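Side-chain contacts in diaminopropionate ammonia-lyase (Escherichia coli, PDB 4D9I), which catalyses the pyridoxal-phosphate-dependent elimination that turns both L- and D-2,3-diaminopropionate into pyruvate and ammonia: residues I198-W201 with I202-Y206; E212-E215 with Q216-E219. All blocks are in the same frame, centred on the assembly; numbering follows the deposited sequence.

Contact 1 of 2, residues I198-W201 with I202-Y206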
loop_
_atom_site.group_PDB
_atom_site.type_symbol
_atom_site.label_atom_id
_atom_site.label_comp_id
_atom_site.label_asym_id
_atom_site.label_seq_id
_atom_site.Cartn_x
_atom_site.Cartn_y
_atom_site.Cartn_z
ATOM N N ILE B 198 15.048 9.285 -35.451
ATOM C CA ILE B 198 15.048 9.529 -34.015
ATOM C C ILE B 198 14.193 8.500 -33.238
ATOM O O ILE B 198 14.706 7.855 -32.332
ATOM C CB ILE B 198 14.726 11.020 -33.687
ATOM C CG1 ILE B 198 15.911 11.903 -34.101
ATOM C CG2 ILE B 198 14.388 11.201 -32.194
ATOM C CD1 ILE B 198 15.567 13.353 -34.407
ATOM N N PRO B 199 12.907 8.298 -33.613
ATOM C CA PRO B 199 12.129 7.250 -32.900
ATOM C C PRO B 199 12.699 5.825 -32.997
ATOM O O PRO B 199 12.509 5.036 -32.095
ATOM C CB PRO B 199 10.749 7.283 -33.585
ATOM C CG PRO B 199 10.880 8.162 -34.754
ATOM C CD PRO B 199 12.068 9.057 -34.557
ATOM N N THR B 200 13.372 5.491 -34.095
ATOM C CA THR B 200 14.102 4.235 -34.171
ATOM C C THR B 200 15.158 4.152 -33.056
ATOM O O THR B 200 15.220 3.146 -32.331
ATOM C CB THR B 200 14.741 4.050 -35.566
ATOM O OG1 THR B 200 13.697 3.985 -36.550
ATOM C CG2 THR B 200 15.560 2.764 -35.631
ATOM N N TRP B 201 15.966 5.204 -32.890
ATOM C CA TRP B 201 16.981 5.188 -31.833
ATOM C C TRP B 201 16.351 5.042 -30.478
ATOM O O TRP B 201 16.861 4.311 -29.613
ATOM C CB TRP B 201 17.838 6.441 -31.849
ATOM C CG TRP B 201 18.903 6.481 -32.927
ATOM C CD1 TRP B 201 19.656 5.424 -33.414
ATOM C CD2 TRP B 201 19.393 7.662 -33.645
ATOM N NE1 TRP B 201 20.539 5.852 -34.378
ATOM C CE2 TRP B 201 20.439 7.187 -34.552
ATOM C CE3 TRP B 201 19.086 9.022 -33.623
ATOM C CZ2 TRP B 201 21.123 8.049 -35.402
ATOM C CZ3 TRP B 201 19.785 9.877 -34.484
ATOM C CH2 TRP B 201 20.782 9.401 -35.347
ATOM N N ILE B 202 15.248 5.754 -30.278
ATOM C CA ILE B 202 14.532 5.721 -29.004
ATOM C C ILE B 202 14.068 4.304 -28.665
ATOM O O ILE B 202 14.221 3.849 -27.534
ATOM C CB ILE B 202 13.357 6.715 -28.982
ATOM C CG1 ILE B 202 13.894 8.148 -28.924
ATOM C CG2 ILE B 202 12.440 6.441 -27.789
ATOM C CD1 ILE B 202 12.874 9.222 -29.254
ATOM N N MET B 203 13.529 3.600 -29.664
ATOM C CA MET B 203 13.011 2.253 -29.462
ATOM C C MET B 203 14.104 1.239 -29.228
ATOM O O MET B 203 13.948 0.316 -28.424
ATOM C CB MET B 203 12.168 1.822 -30.657
ATOM C CG MET B 203 10.830 2.530 -30.679
ATOM S SD MET B 203 10.026 2.308 -32.265
ATOM C CE MET B 203 9.588 0.567 -32.153
ATOM N N GLN B 204 15.216 1.413 -29.927
ATOM C CA GLN B 204 16.385 0.593 -29.679
ATOM C C GLN B 204 16.935 0.840 -28.266
ATOM O O GLN B 204 17.297 -0.110 -27.558
ATOM C CB GLN B 204 17.442 0.858 -30.742
ATOM C CG GLN B 204 17.011 0.416 -32.135
ATOM C CD GLN B 204 17.987 0.817 -33.236
ATOM O OE1 GLN B 204 18.674 1.819 -33.138
ATOM N NE2 GLN B 204 18.033 0.031 -34.300
ATOM N N GLY B 205 16.984 2.106 -27.852
ATOM C CA GLY B 205 17.468 2.437 -26.534
ATOM C C GLY B 205 16.601 1.792 -25.462
ATOM O O GLY B 205 17.116 1.274 -24.460
ATOM N N TYR B 206 15.284 1.803 -25.675
ATOM C CA TYR B 206 14.330 1.212 -24.712
ATOM C C TYR B 206 14.626 -0.263 -24.443
ATOM O O TYR B 206 14.321 -0.787 -23.370
ATOM C CB TYR B 206 12.896 1.282 -25.243
ATOM C CG TYR B 206 12.233 2.640 -25.237
ATOM C CD1 TYR B 206 12.737 3.710 -24.464
ATOM C CD2 TYR B 206 11.075 2.844 -25.974
ATOM C CE1 TYR B 206 12.094 4.938 -24.446
ATOM C CE2 TYR B 206 10.422 4.063 -25.962
ATOM C CZ TYR B 206 10.947 5.107 -25.215
ATOM O OH TYR B 206 10.291 6.307 -25.217
#
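Gln204 touches both Thr200 and Trp201, the residues four and three places before it on the same helix. The Gln204 side chain runs alongside that of Thr200, both pointing the same way, with Gln204 NE2 3.9 Å from the methyl Thr200 CG2. Gln204 OE1 stands 3.7 Å from Trp201 CD1, near the indole plane and at the ring edge, while amide and ring planes are turned 44° apart. Gln204 CG, anti to its own carbonyl carbon (chi1 -66°), rests 3.3 Å from Thr200 O, and from there the extended chain carries NE2 out to a hydrogen bond with Leu23 O. Replaced by alanine, this position would probably leave Leu23 O without this donor and open a gap beside the threonine methyl and the indole edge. Within the backbone, Thr200 O accepts Gln204 N at 3.0 Å, and Thr200 OG1 turns back to bond Thr196 O.

On another face, Ile198 CG2 meets Ile202 CD1 at 3.9 Å, and this aliphatic pair packs on Leu88 and Ala84 of helix 81-93. Met203 CG lies 3.3 Å from Pro199 O; beyond it the chain bends at chi3 (71°), and the side chain touches Leu297 and Ala235. The shortest backbone bond across the contact, Gly205 N to Trp201 O, measures 2.8 Å. The chemistry implies a division of labour: backbone N-H groups of residues 202 to 205 are met within the helix, glutamine and threonine find backbone carbonyls, and isoleucines and methionine pack against neighbouring elements.

Contact 2 of 2, residues E212-E215 with Q216-E219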
loop_
_atom_site.group_PDB
_atom_site.type_symbol
_atom_site.label_atom_id
_atom_site.label_comp_id
_atom_site.label_asym_id
_atom_site.label_seq_id
_atom_site.Cartn_x
_atom_site.Cartn_y
_atom_site.Cartn_z
ATOM N N GLU B 212 18.368 -6.318 -19.911
ATOM C CA GLU B 212 18.585 -6.496 -18.471
ATOM C C GLU B 212 17.666 -7.551 -17.876
ATOM O O GLU B 212 18.124 -8.412 -17.126
ATOM C CB GLU B 212 18.371 -5.190 -17.704
ATOM C CG GLU B 212 19.421 -4.119 -17.934
ATOM C CD GLU B 212 19.047 -2.814 -17.259
ATOM O OE1 GLU B 212 18.010 -2.806 -16.524
ATOM O OE2 GLU B 212 19.790 -1.805 -17.440
ATOM N N ALA B 213 16.378 -7.471 -18.209
ATOM C CA ALA B 213 15.378 -8.410 -17.694
ATOM C C ALA B 213 15.664 -9.851 -18.107
ATOM O O ALA B 213 15.483 -10.753 -17.301
ATOM C CB ALA B 213 13.955 -7.998 -18.092
ATOM N N VAL B 214 16.121 -10.057 -19.346
ATOM C CA VAL B 214 16.434 -11.402 -19.821
ATOM C C VAL B 214 17.625 -11.951 -19.035
ATOM O O VAL B 214 17.584 -13.076 -18.561
ATOM C CB VAL B 214 16.707 -11.456 -21.346
ATOM C CG1 VAL B 214 17.261 -12.812 -21.746
ATOM C CG2 VAL B 214 15.424 -11.215 -22.114
ATOM N N GLU B 215 18.670 -11.135 -18.898
ATOM C CA GLU B 215 19.821 -11.479 -18.066
ATOM C C GLU B 215 19.345 -11.810 -16.653
ATOM O O GLU B 215 19.787 -12.779 -16.063
ATOM C CB GLU B 215 20.820 -10.320 -18.011
ATOM C CG GLU B 215 22.095 -10.652 -17.248
ATOM C CD GLU B 215 23.016 -9.449 -17.047
ATOM O OE1 GLU B 215 22.633 -8.314 -17.386
ATOM O OE2 GLU B 215 24.142 -9.638 -16.532
ATOM N N GLN B 216 18.456 -10.986 -16.104
ATOM C CA GLN B 216 17.962 -11.232 -14.750
ATOM C C GLN B 216 17.148 -12.528 -14.662
ATOM O O GLN B 216 17.318 -13.295 -13.718
ATOM C CB GLN B 216 17.163 -10.044 -14.230
ATOM C CG GLN B 216 18.021 -8.856 -13.844
ATOM C CD GLN B 216 17.234 -7.577 -13.835
ATOM O OE1 GLN B 216 16.462 -7.316 -14.753
ATOM N NE2 GLN B 216 17.401 -6.783 -12.793
ATOM N N MET B 217 16.273 -12.768 -15.639
ATOM C CA MET B 217 15.493 -14.007 -15.686
ATOM C C MET B 217 16.393 -15.235 -15.817
ATOM O O MET B 217 16.169 -16.246 -15.145
ATOM C CB MET B 217 14.417 -13.960 -16.776
ATOM C CG MET B 217 13.193 -13.127 -16.391
ATOM S SD MET B 217 11.865 -12.984 -17.622
ATOM C CE MET B 217 12.664 -12.173 -19.001
ATOM N N ARG B 218 17.425 -15.135 -16.644
ATOM C CA ARG B 218 18.402 -16.219 -16.769
ATOM C C ARG B 218 19.133 -16.498 -15.450
ATOM O O ARG B 218 19.345 -17.649 -15.105
ATOM C CB ARG B 218 19.388 -15.939 -17.906
ATOM C CG ARG B 218 18.823 -16.207 -19.291
ATOM C CD ARG B 218 19.800 -15.751 -20.372
ATOM N NE ARG B 218 19.264 -15.938 -21.719
ATOM C CZ ARG B 218 19.615 -15.213 -22.786
ATOM N NH1 ARG B 218 20.484 -14.210 -22.689
ATOM N NH2 ARG B 218 19.051 -15.461 -23.954
ATOM N N GLU B 219 19.496 -15.449 -14.709
ATOM C CA GLU B 219 20.120 -15.640 -13.389
ATOM C C GLU B 219 19.157 -16.333 -12.410
ATOM O O GLU B 219 19.582 -17.116 -11.556
ATOM C CB GLU B 219 20.610 -14.307 -12.805
ATOM C CG GLU B 219 21.274 -14.433 -11.430
ATOM C CD GLU B 219 21.810 -13.111 -10.895
ATOM O OE1 GLU B 219 21.100 -12.084 -10.996
ATOM O OE2 GLU B 219 22.948 -13.096 -10.368
#
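Glu212 and Gln216, one helical turn apart, share a cation: Lys65 NZ makes a salt bridge to Glu212 OE1 and a hydrogen bond to Gln216 OE1. Glu212 OE1 is gripped a second time by Arg70, its OE2 bonds Tyr42 OH, and Gln216 NE2 goes to Thr45 O. Gln216 OE1 comes within 3.1 Å of Glu212 O, a meeting of two acceptors that the lysine's positive charge probably makes tolerable. In the backbone, Gln216 N bonds Glu212 O at 2.8 Å.

One residue on, Met217 N bonds Ala213 O, 2.7 Å long and fairly straight at 162°. Met217 CE curls back to 4.3 Å from Val214 CG2. On the side facing helix 235-248, Val214 and Arg218 run side by side, and Val214 CG1 sits over the centre of one guanidinium face, 3.5 Å from Arg218 CZ; with CG1 anti to the backbone N (chi1 170°), the methyl comes to lie over that face.

The i/i+4 contacts are those of a regular alpha helix packed between strand 47-49, met by Gln216 and Met217, and helix 235-248, touched by Val214 and Arg218, in the layered alpha/beta architecture of fold type II pyridoxal-phosphate enzymes.

How the contacts relate
Contact 1 and contact 2 come in series along the chain, on helix 197-206 and on helix 208-220, which follow each other directly. Their centres lie 21 Å apart and their nearest atoms about 8 Å, without touching. Both send side chains to helix 235-248. Contact 1 is the more deeply buried, its centre about 12 Å from the centre of the chain against about 19 Å for contact 2, and is also packed against helices 81-93 and 296-305; contact 2 lies beside edge strand 47-49 of the mixed sheet. Together they illustrate how two consecutive helices can lead the chain from the interior to the flank of the mixed sheet; both lie away from the annotated sites.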